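Local coordinates for protein YibA (Escherichia coli, PDB 1OYZ) that is of unknown function but folds as an all-helical protein with HEAT repeats, an oxidoreductase activity being only tentatively assigned to it, at residues R108-A111 against I112-A116; P127-V130 against E131-I135; I269-S272 against A273-L277. All blocks are in the same frame, centred on the assembly; numbering follows the deposited sequence.

All three interactions are local, each holding together successive turns of a single helix. Interactions 1 and 2 lie on consecutive helices, 105-121 and 126-136, with centres about 12 Å apart. They touch directly: CD1 of Ile129 packs 3.2 Å from OG1 of Thr115, where the two helices meet. Interaction 3 belongs to the last helix, 268-277; its centre is about 42 Å from each of the others, and its nearest atoms are about 31 Å from interaction 1 and about 32 Å from interaction 2. Interactions 1 and 3 lie on opposite sides of the chain's centre, as expected of an elongated stack of helices.

Interaction 1 (R108-A111 against I112-A116); sequences RATA and IESTA
Ile112 and Glu113 fold their side chains back over the carbonyls of the preceding turn, those of Arg108 and Ala109. In Ile112, CG1 stands anti to the carbonyl carbon (chi1 -67°), which brings it 3.2 Å from Arg108 O, the same oxygen that accepts the Ile112 N-H at 3.0 Å. Glu113 reaches back beside the next carbonyl: its CD lies 3.5 Å from Ala109 O while its own N donates to that oxygen, and OE1 comes 3.8 Å from Thr110 CA. With an alanine here the arm from CG to the carboxylate is gone, which would probably leave a gap beside Ala109 O and weaken the contact with Ala147. The ladder continues with Ser114 N to Thr110 O and Thr115 N to Ala111 O, both 2.8 Å. Ala109 and Ala111 are buried, and a methyl takes little room there.

The polar ends look outward to other helices and the loops between them. Thr110 OG1 is bonded to Asp72, Ser114 OG gives this buried serine a partner in Ala75 O, and Arg108 pairs with Asp139 and bonds Asp102 O. Helix 105-121 is thus packed among several others: Ile112 meets Ala99 of helix 88-101, Val144 of helix 142-153 and Thr136 of helix 126-136, Glu113 rests on Ala147, and Thr115 touches Phe92, Leu95 and Ile129.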
loop_
_atom_site.group_PDB
_atom_site.type_symbol
_atom_site.label_atom_id
_atom_site.label_comp_id
_atom_site.label_asym_id
_atom_site.label_seq_id
_atom_site.Cartn_x
_atom_site.Cartn_y
_atom_site.Cartn_z
ATOM N N ARG A 108 4.828 -16.056 -1.241
ATOM C CA ARG A 108 5.660 -15.033 -1.862
ATOM C C ARG A 108 5.192 -13.640 -1.472
ATOM O O ARG A 108 6.006 -12.814 -1.082
ATOM C CB ARG A 108 5.690 -15.213 -3.401
ATOM C CG ARG A 108 6.415 -16.490 -3.875
ATOM C CD ARG A 108 6.888 -16.427 -5.355
ATOM N NE ARG A 108 5.805 -16.144 -6.307
ATOM C CZ ARG A 108 4.854 -17.017 -6.640
ATOM N NH1 ARG A 108 4.854 -18.234 -6.105
ATOM N NH2 ARG A 108 3.891 -16.665 -7.498
ATOM N N ALA A 109 3.879 -13.407 -1.552
ATOM C CA ALA A 109 3.271 -12.119 -1.193
ATOM C C ALA A 109 3.594 -11.722 0.268
ATOM O O ALA A 109 4.108 -10.625 0.510
ATOM C CB ALA A 109 1.734 -12.172 -1.415
ATOM N N THR A 110 3.328 -12.622 1.218
ATOM C CA THR A 110 3.609 -12.366 2.627
ATOM C C THR A 110 5.093 -12.077 2.845
ATOM O O THR A 110 5.455 -11.107 3.523
ATOM C CB THR A 110 3.196 -13.590 3.503
ATOM O OG1 THR A 110 1.788 -13.754 3.422
ATOM C CG2 THR A 110 3.596 -13.394 5.009
ATOM N N ALA A 111 5.952 -12.890 2.240
ATOM C CA ALA A 111 7.393 -12.707 2.400
ATOM C C ALA A 111 7.841 -11.340 1.922
ATOM O O ALA A 111 8.634 -10.685 2.604
ATOM C CB ALA A 111 8.162 -13.817 1.677
ATOM N N ILE A 112 7.355 -10.904 0.756
ATOM C CA ILE A 112 7.702 -9.577 0.242
ATOM C C ILE A 112 7.218 -8.525 1.271
ATOM O O ILE A 112 7.939 -7.599 1.600
ATOM C CB ILE A 112 7.007 -9.301 -1.153
ATOM C CG1 ILE A 112 7.565 -10.231 -2.254
ATOM C CG2 ILE A 112 7.238 -7.869 -1.594
ATOM C CD1 ILE A 112 6.679 -10.230 -3.537
ATOM N N GLU A 113 5.997 -8.673 1.793
ATOM C CA GLU A 113 5.527 -7.710 2.801
ATOM C C GLU A 113 6.450 -7.745 4.035
ATOM O O GLU A 113 6.777 -6.693 4.602
ATOM C CB GLU A 113 4.068 -8.000 3.188
ATOM C CG GLU A 113 3.092 -7.552 2.087
ATOM C CD GLU A 113 1.810 -8.377 2.004
ATOM O OE1 GLU A 113 1.558 -9.223 2.891
ATOM O OE2 GLU A 113 1.042 -8.172 1.039
ATOM N N SER A 114 6.891 -8.944 4.439
ATOM C CA SER A 114 7.811 -9.040 5.574
ATOM C C SER A 114 9.193 -8.433 5.248
ATOM O O SER A 114 9.794 -7.799 6.129
ATOM C CB SER A 114 7.940 -10.502 6.053
ATOM O OG SER A 114 6.721 -10.982 6.630
ATOM N N THR A 115 9.720 -8.569 4.014
ATOM C CA THR A 115 11.037 -7.948 3.749
ATOM C C THR A 115 10.885 -6.417 3.829
ATOM O O THR A 115 11.844 -5.702 4.167
ATOM C CB THR A 115 11.687 -8.271 2.328
ATOM O OG1 THR A 115 10.834 -7.784 1.284
ATOM C CG2 THR A 115 11.976 -9.787 2.133
ATOM N N ALA A 116 9.686 -5.922 3.521
ATOM C CA ALA A 116 9.404 -4.482 3.565
ATOM C C ALA A 116 9.446 -4.033 5.034
ATOM O O ALA A 116 10.086 -3.037 5.372
ATOM C CB ALA A 116 8.015 -4.190 2.953
#

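Interaction 2 (P127-V130 against E131-I135); sequences PKIV and EQSQI
Ser133 returns to Ile129 in an i to i+4 contact within helix 126-136, a helix inside the HEAT-repeat region that packs against helices 88-101, 105-121 and 142-153. Two bonds grip Ile129 O: Ser133 N donates at 2.9 Å and Ser133 OG at 2.8 Å, and they arrive from opposite faces of the carbonyl plane. The hydroxyl gets there because chi1 of -53° sets OG beside the serine's own backbone N, facing the previous turn.

One residue on, Gln134 repeats the backbone bond, its N lying 2.9 Å from Val130 O. Its CG also presses on that oxygen at 3.2 Å, and the extended chain then passes across Val130, whose CG1 meets Gln134 OE1 at 3.7 Å. A long flexible amide suits this outer flank, where glutamine is exposed and its polar end is tolerated beside a valine methyl. Pro127 fits the first turn, where the N-H it lacks is not needed by the helix, and its O accepts from Glu131 N at 3.2 Å. On the inner flank Ile129 packs on Cys119 and Ser133 touches Thr148 and Ile152.

Chemically, serine suits the buried side of this helix because it can spend its proton on its own main chain, while Lys128 NZ and Glu131 OE1, 6.7 Å apart, probably add no more than a weak electrostatic attraction.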
loop_
_atom_site.group_PDB
_atom_site.type_symbol
_atom_site.label_atom_id
_atom_site.label_comp_id
_atom_site.label_asym_id
_atom_site.label_seq_id
_atom_site.Cartn_x
_atom_site.Cartn_y
_atom_site.Cartn_z
ATOM N N PRO A 127 18.769 -1.633 -0.991
ATOM C CA PRO A 127 19.316 -2.054 -2.286
ATOM C C PRO A 127 18.728 -3.420 -2.677
ATOM O O PRO A 127 18.249 -3.604 -3.794
ATOM C CB PRO A 127 20.827 -2.125 -2.016
ATOM C CG PRO A 127 21.036 -1.026 -1.002
ATOM C CD PRO A 127 19.843 -1.203 -0.071
ATOM N N LYS A 128 18.752 -4.373 -1.752
ATOM C CA LYS A 128 18.204 -5.696 -2.032
ATOM C C LYS A 128 16.705 -5.683 -2.297
ATOM O O LYS A 128 16.223 -6.452 -3.126
ATOM C CB LYS A 128 18.535 -6.653 -0.895
ATOM C CG LYS A 128 19.941 -7.184 -0.998
ATOM C CD LYS A 128 20.441 -7.642 0.349
ATOM C CE LYS A 128 21.794 -8.300 0.233
ATOM N NZ LYS A 128 21.646 -9.634 -0.411
ATOM N N ILE A 129 15.970 -4.827 -1.594
ATOM C CA ILE A 129 14.533 -4.709 -1.812
ATOM C C ILE A 129 14.273 -4.253 -3.252
ATOM O O ILE A 129 13.314 -4.681 -3.902
ATOM C CB ILE A 129 13.899 -3.669 -0.875
ATOM C CG1 ILE A 129 13.790 -4.232 0.544
ATOM C CG2 ILE A 129 12.500 -3.309 -1.375
ATOM C CD1 ILE A 129 12.658 -5.242 0.730
ATOM N N VAL A 130 15.136 -3.381 -3.754
ATOM C CA VAL A 130 14.974 -2.890 -5.109
ATOM C C VAL A 130 15.184 -4.012 -6.147
ATOM O O VAL A 130 14.387 -4.167 -7.069
ATOM C CB VAL A 130 15.953 -1.757 -5.397
ATOM C CG1 VAL A 130 15.936 -1.425 -6.855
ATOM C CG2 VAL A 130 15.579 -0.538 -4.581
ATOM N N GLU A 131 16.268 -4.767 -5.983
ATOM C CA GLU A 131 16.600 -5.851 -6.884
ATOM C C GLU A 131 15.474 -6.850 -6.822
ATOM O O GLU A 131 15.090 -7.459 -7.841
ATOM C CB GLU A 131 17.892 -6.557 -6.450
ATOM C CG GLU A 131 19.102 -6.250 -7.324
ATOM C CD GLU A 131 20.331 -7.130 -7.016
ATOM O OE1 GLU A 131 20.167 -8.353 -6.768
ATOM O OE2 GLU A 131 21.466 -6.601 -7.053
ATOM N N GLN A 132 14.962 -7.037 -5.607
ATOM C CA GLN A 132 13.874 -7.981 -5.393
ATOM C C GLN A 132 12.631 -7.559 -6.166
ATOM O O GLN A 132 11.985 -8.392 -6.800
ATOM C CB GLN A 132 13.526 -8.056 -3.910
ATOM C CG GLN A 132 12.453 -9.074 -3.554
ATOM C CD GLN A 132 12.053 -8.952 -2.100
ATOM O OE1 GLN A 132 11.149 -8.171 -1.744
ATOM N NE2 GLN A 132 12.756 -9.683 -1.237
ATOM N N SER A 133 12.300 -6.268 -6.105
ATOM C CA SER A 133 11.105 -5.771 -6.789
ATOM C C SER A 133 11.310 -5.784 -8.303
ATOM O O SER A 133 10.350 -5.937 -9.066
ATOM C CB SER A 133 10.779 -4.368 -6.302
ATOM O OG SER A 133 10.696 -4.340 -4.879
ATOM N N GLN A 134 12.563 -5.662 -8.739
ATOM C CA GLN A 134 12.826 -5.698 -10.168
ATOM C C GLN A 134 12.341 -6.998 -10.792
ATOM O O GLN A 134 12.089 -7.072 -11.992
ATOM C CB GLN A 134 14.305 -5.517 -10.438
ATOM C CG GLN A 134 14.717 -4.094 -10.224
ATOM C CD GLN A 134 16.209 -3.917 -10.185
ATOM O OE1 GLN A 134 16.703 -2.789 -10.162
ATOM N NE2 GLN A 134 16.945 -5.027 -10.173
ATOM N N ILE A 135 12.202 -8.042 -9.992
ATOM C CA ILE A 135 11.707 -9.256 -10.586
ATOM C C ILE A 135 10.297 -9.560 -10.077
ATOM O O ILE A 135 9.435 -10.031 -10.834
ATOM C CB ILE A 135 12.708 -10.454 -10.362
ATOM C CG1 ILE A 135 12.097 -11.517 -9.502
ATOM C CG2 ILE A 135 14.021 -9.981 -9.806
ATOM C CD1 ILE A 135 11.419 -12.537 -10.315
#

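Interaction 3 (I269-S272 against A273-L277); sequences IITS and AIDKL
In Thr271 a chi1 of -63° sets OG1 beside the backbone N and leaves the methyl CG2 anti to it, while Asp275, one turn later, swings its carboxylate back beside its own N (chi1 -64°). The two side chains cross at an angle, with Thr271 CG2 3.3 Å from Asp275 OD2. The pair is also linked through the main chain, Asp275 N donating to Thr271 O at 2.9 Å. On the other branch of the threonine, OG1 makes a weak hydrogen bond to Asn267 O, and Ser272 OG does likewise with Glu268 O; such small hydroxyl residues can satisfy themselves on the preceding turn of a helix.

On the inner flank Ile274 lays its CG1 against Ile270 O at 3.2 Å, and the apolar contact between the side chains is made by its CD1, 4.2 Å from Ile270 CG2. The two isoleucines stand one turn apart on the same face of 268-277, the last helix of the chain. That face packs against the preceding helices, Ile270 on Ile242 of helix 239-248 and Ile274 on Leu257 of helix 254-261, in a way consistent with the stacked helices of HEAT-like proteins. Ala273 is buried on the same helix, its CB 3.5 Å from Ile270 O, where a methyl takes little room.

Lys276 lies near the end of the helix. Its CG passes 3.4 Å from Ser272 O, the acceptor of its own N-H, and the extended chain carries NZ on to salt bridges with Glu243 and Glu247, two carboxylates that probably favour its positive charge and tie this terminal helix to helix 239-248.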
loop_
_atom_site.group_PDB
_atom_site.type_symbol
_atom_site.label_atom_id
_atom_site.label_comp_id
_atom_site.label_asym_id
_atom_site.label_seq_id
_atom_site.Cartn_x
_atom_site.Cartn_y
_atom_site.Cartn_z
ATOM N N ILE A 269 -14.012 24.531 1.630
ATOM C CA ILE A 269 -13.028 23.868 0.777
ATOM C C ILE A 269 -13.065 24.445 -0.648
ATOM O O ILE A 269 -12.046 24.538 -1.332
ATOM C CB ILE A 269 -13.256 22.321 0.781
ATOM C CG1 ILE A 269 -12.083 21.630 0.068
ATOM C CG2 ILE A 269 -14.627 21.964 0.164
ATOM C CD1 ILE A 269 -12.215 20.114 -0.001
ATOM N N ILE A 270 -14.251 24.857 -1.060
ATOM C CA ILE A 270 -14.464 25.470 -2.359
ATOM C C ILE A 270 -13.756 26.840 -2.357
ATOM O O ILE A 270 -13.001 27.182 -3.285
ATOM C CB ILE A 270 -15.991 25.638 -2.607
ATOM C CG1 ILE A 270 -16.661 24.264 -2.568
ATOM C CG2 ILE A 270 -16.253 26.343 -3.937
ATOM C CD1 ILE A 270 -18.164 24.289 -2.732
ATOM N N THR A 271 -13.979 27.604 -1.295
ATOM C CA THR A 271 -13.372 28.921 -1.177
ATOM C C THR A 271 -11.866 28.802 -1.189
ATOM O O THR A 271 -11.179 29.650 -1.754
ATOM C CB THR A 271 -13.843 29.625 0.116
ATOM O OG1 THR A 271 -15.259 29.826 0.045
ATOM C CG2 THR A 271 -13.160 30.985 0.291
ATOM N N SER A 272 -11.347 27.737 -0.589
ATOM C CA SER A 272 -9.897 27.525 -0.562
ATOM C C SER A 272 -9.343 27.396 -1.970
ATOM O O SER A 272 -8.349 28.013 -2.327
ATOM C CB SER A 272 -9.532 26.242 0.191
ATOM O OG SER A 272 -9.895 26.334 1.553
ATOM N N ALA A 273 -9.993 26.550 -2.750
ATOM C CA ALA A 273 -9.571 26.312 -4.113
ATOM C C ALA A 273 -9.651 27.642 -4.849
ATOM O O ALA A 273 -8.734 28.000 -5.587
ATOM C CB ALA A 273 -10.476 25.270 -4.767
ATOM N N ILE A 274 -10.733 28.384 -4.645
ATOM C CA ILE A 274 -10.865 29.671 -5.314
ATOM C C ILE A 274 -9.746 30.649 -4.958
ATOM O O ILE A 274 -9.251 31.390 -5.819
ATOM C CB ILE A 274 -12.206 30.314 -4.995
ATOM C CG1 ILE A 274 -13.331 29.423 -5.533
ATOM C CG2 ILE A 274 -12.242 31.722 -5.575
ATOM C CD1 ILE A 274 -14.706 30.000 -5.382
ATOM N N ASP A 275 -9.339 30.642 -3.695
ATOM C CA ASP A 275 -8.274 31.529 -3.229
ATOM C C ASP A 275 -6.957 31.213 -3.898
ATOM O O ASP A 275 -6.184 32.116 -4.212
ATOM C CB ASP A 275 -8.122 31.418 -1.714
ATOM C CG ASP A 275 -9.361 31.890 -0.987
ATOM O OD1 ASP A 275 -9.861 32.965 -1.370
ATOM O OD2 ASP A 275 -9.839 31.205 -0.047
ATOM N N LYS A 276 -6.709 29.921 -4.100
ATOM C CA LYS A 276 -5.482 29.470 -4.754
ATOM C C LYS A 276 -5.431 29.895 -6.220
ATOM O O LYS A 276 -4.384 30.298 -6.721
ATOM C CB LYS A 276 -5.364 27.948 -4.684
ATOM C CG LYS A 276 -5.192 27.413 -3.288
ATOM C CD LYS A 276 -5.035 25.906 -3.306
ATOM C CE LYS A 276 -5.282 25.322 -1.924
ATOM N NZ LYS A 276 -5.247 23.826 -1.917
ATOM N N LEU A 277 -6.571 29.794 -6.898
ATOM C CA LEU A 277 -6.662 30.159 -8.300
ATOM C C LEU A 277 -6.429 31.636 -8.517
ATOM O O LEU A 277 -5.638 32.032 -9.379
ATOM C CB LEU A 277 -8.031 29.773 -8.873
ATOM C CG LEU A 277 -8.231 28.279 -9.112
ATOM C CD1 LEU A 277 -9.562 27.996 -9.808
ATOM C CD2 LEU A 277 -7.082 27.795 -9.964
#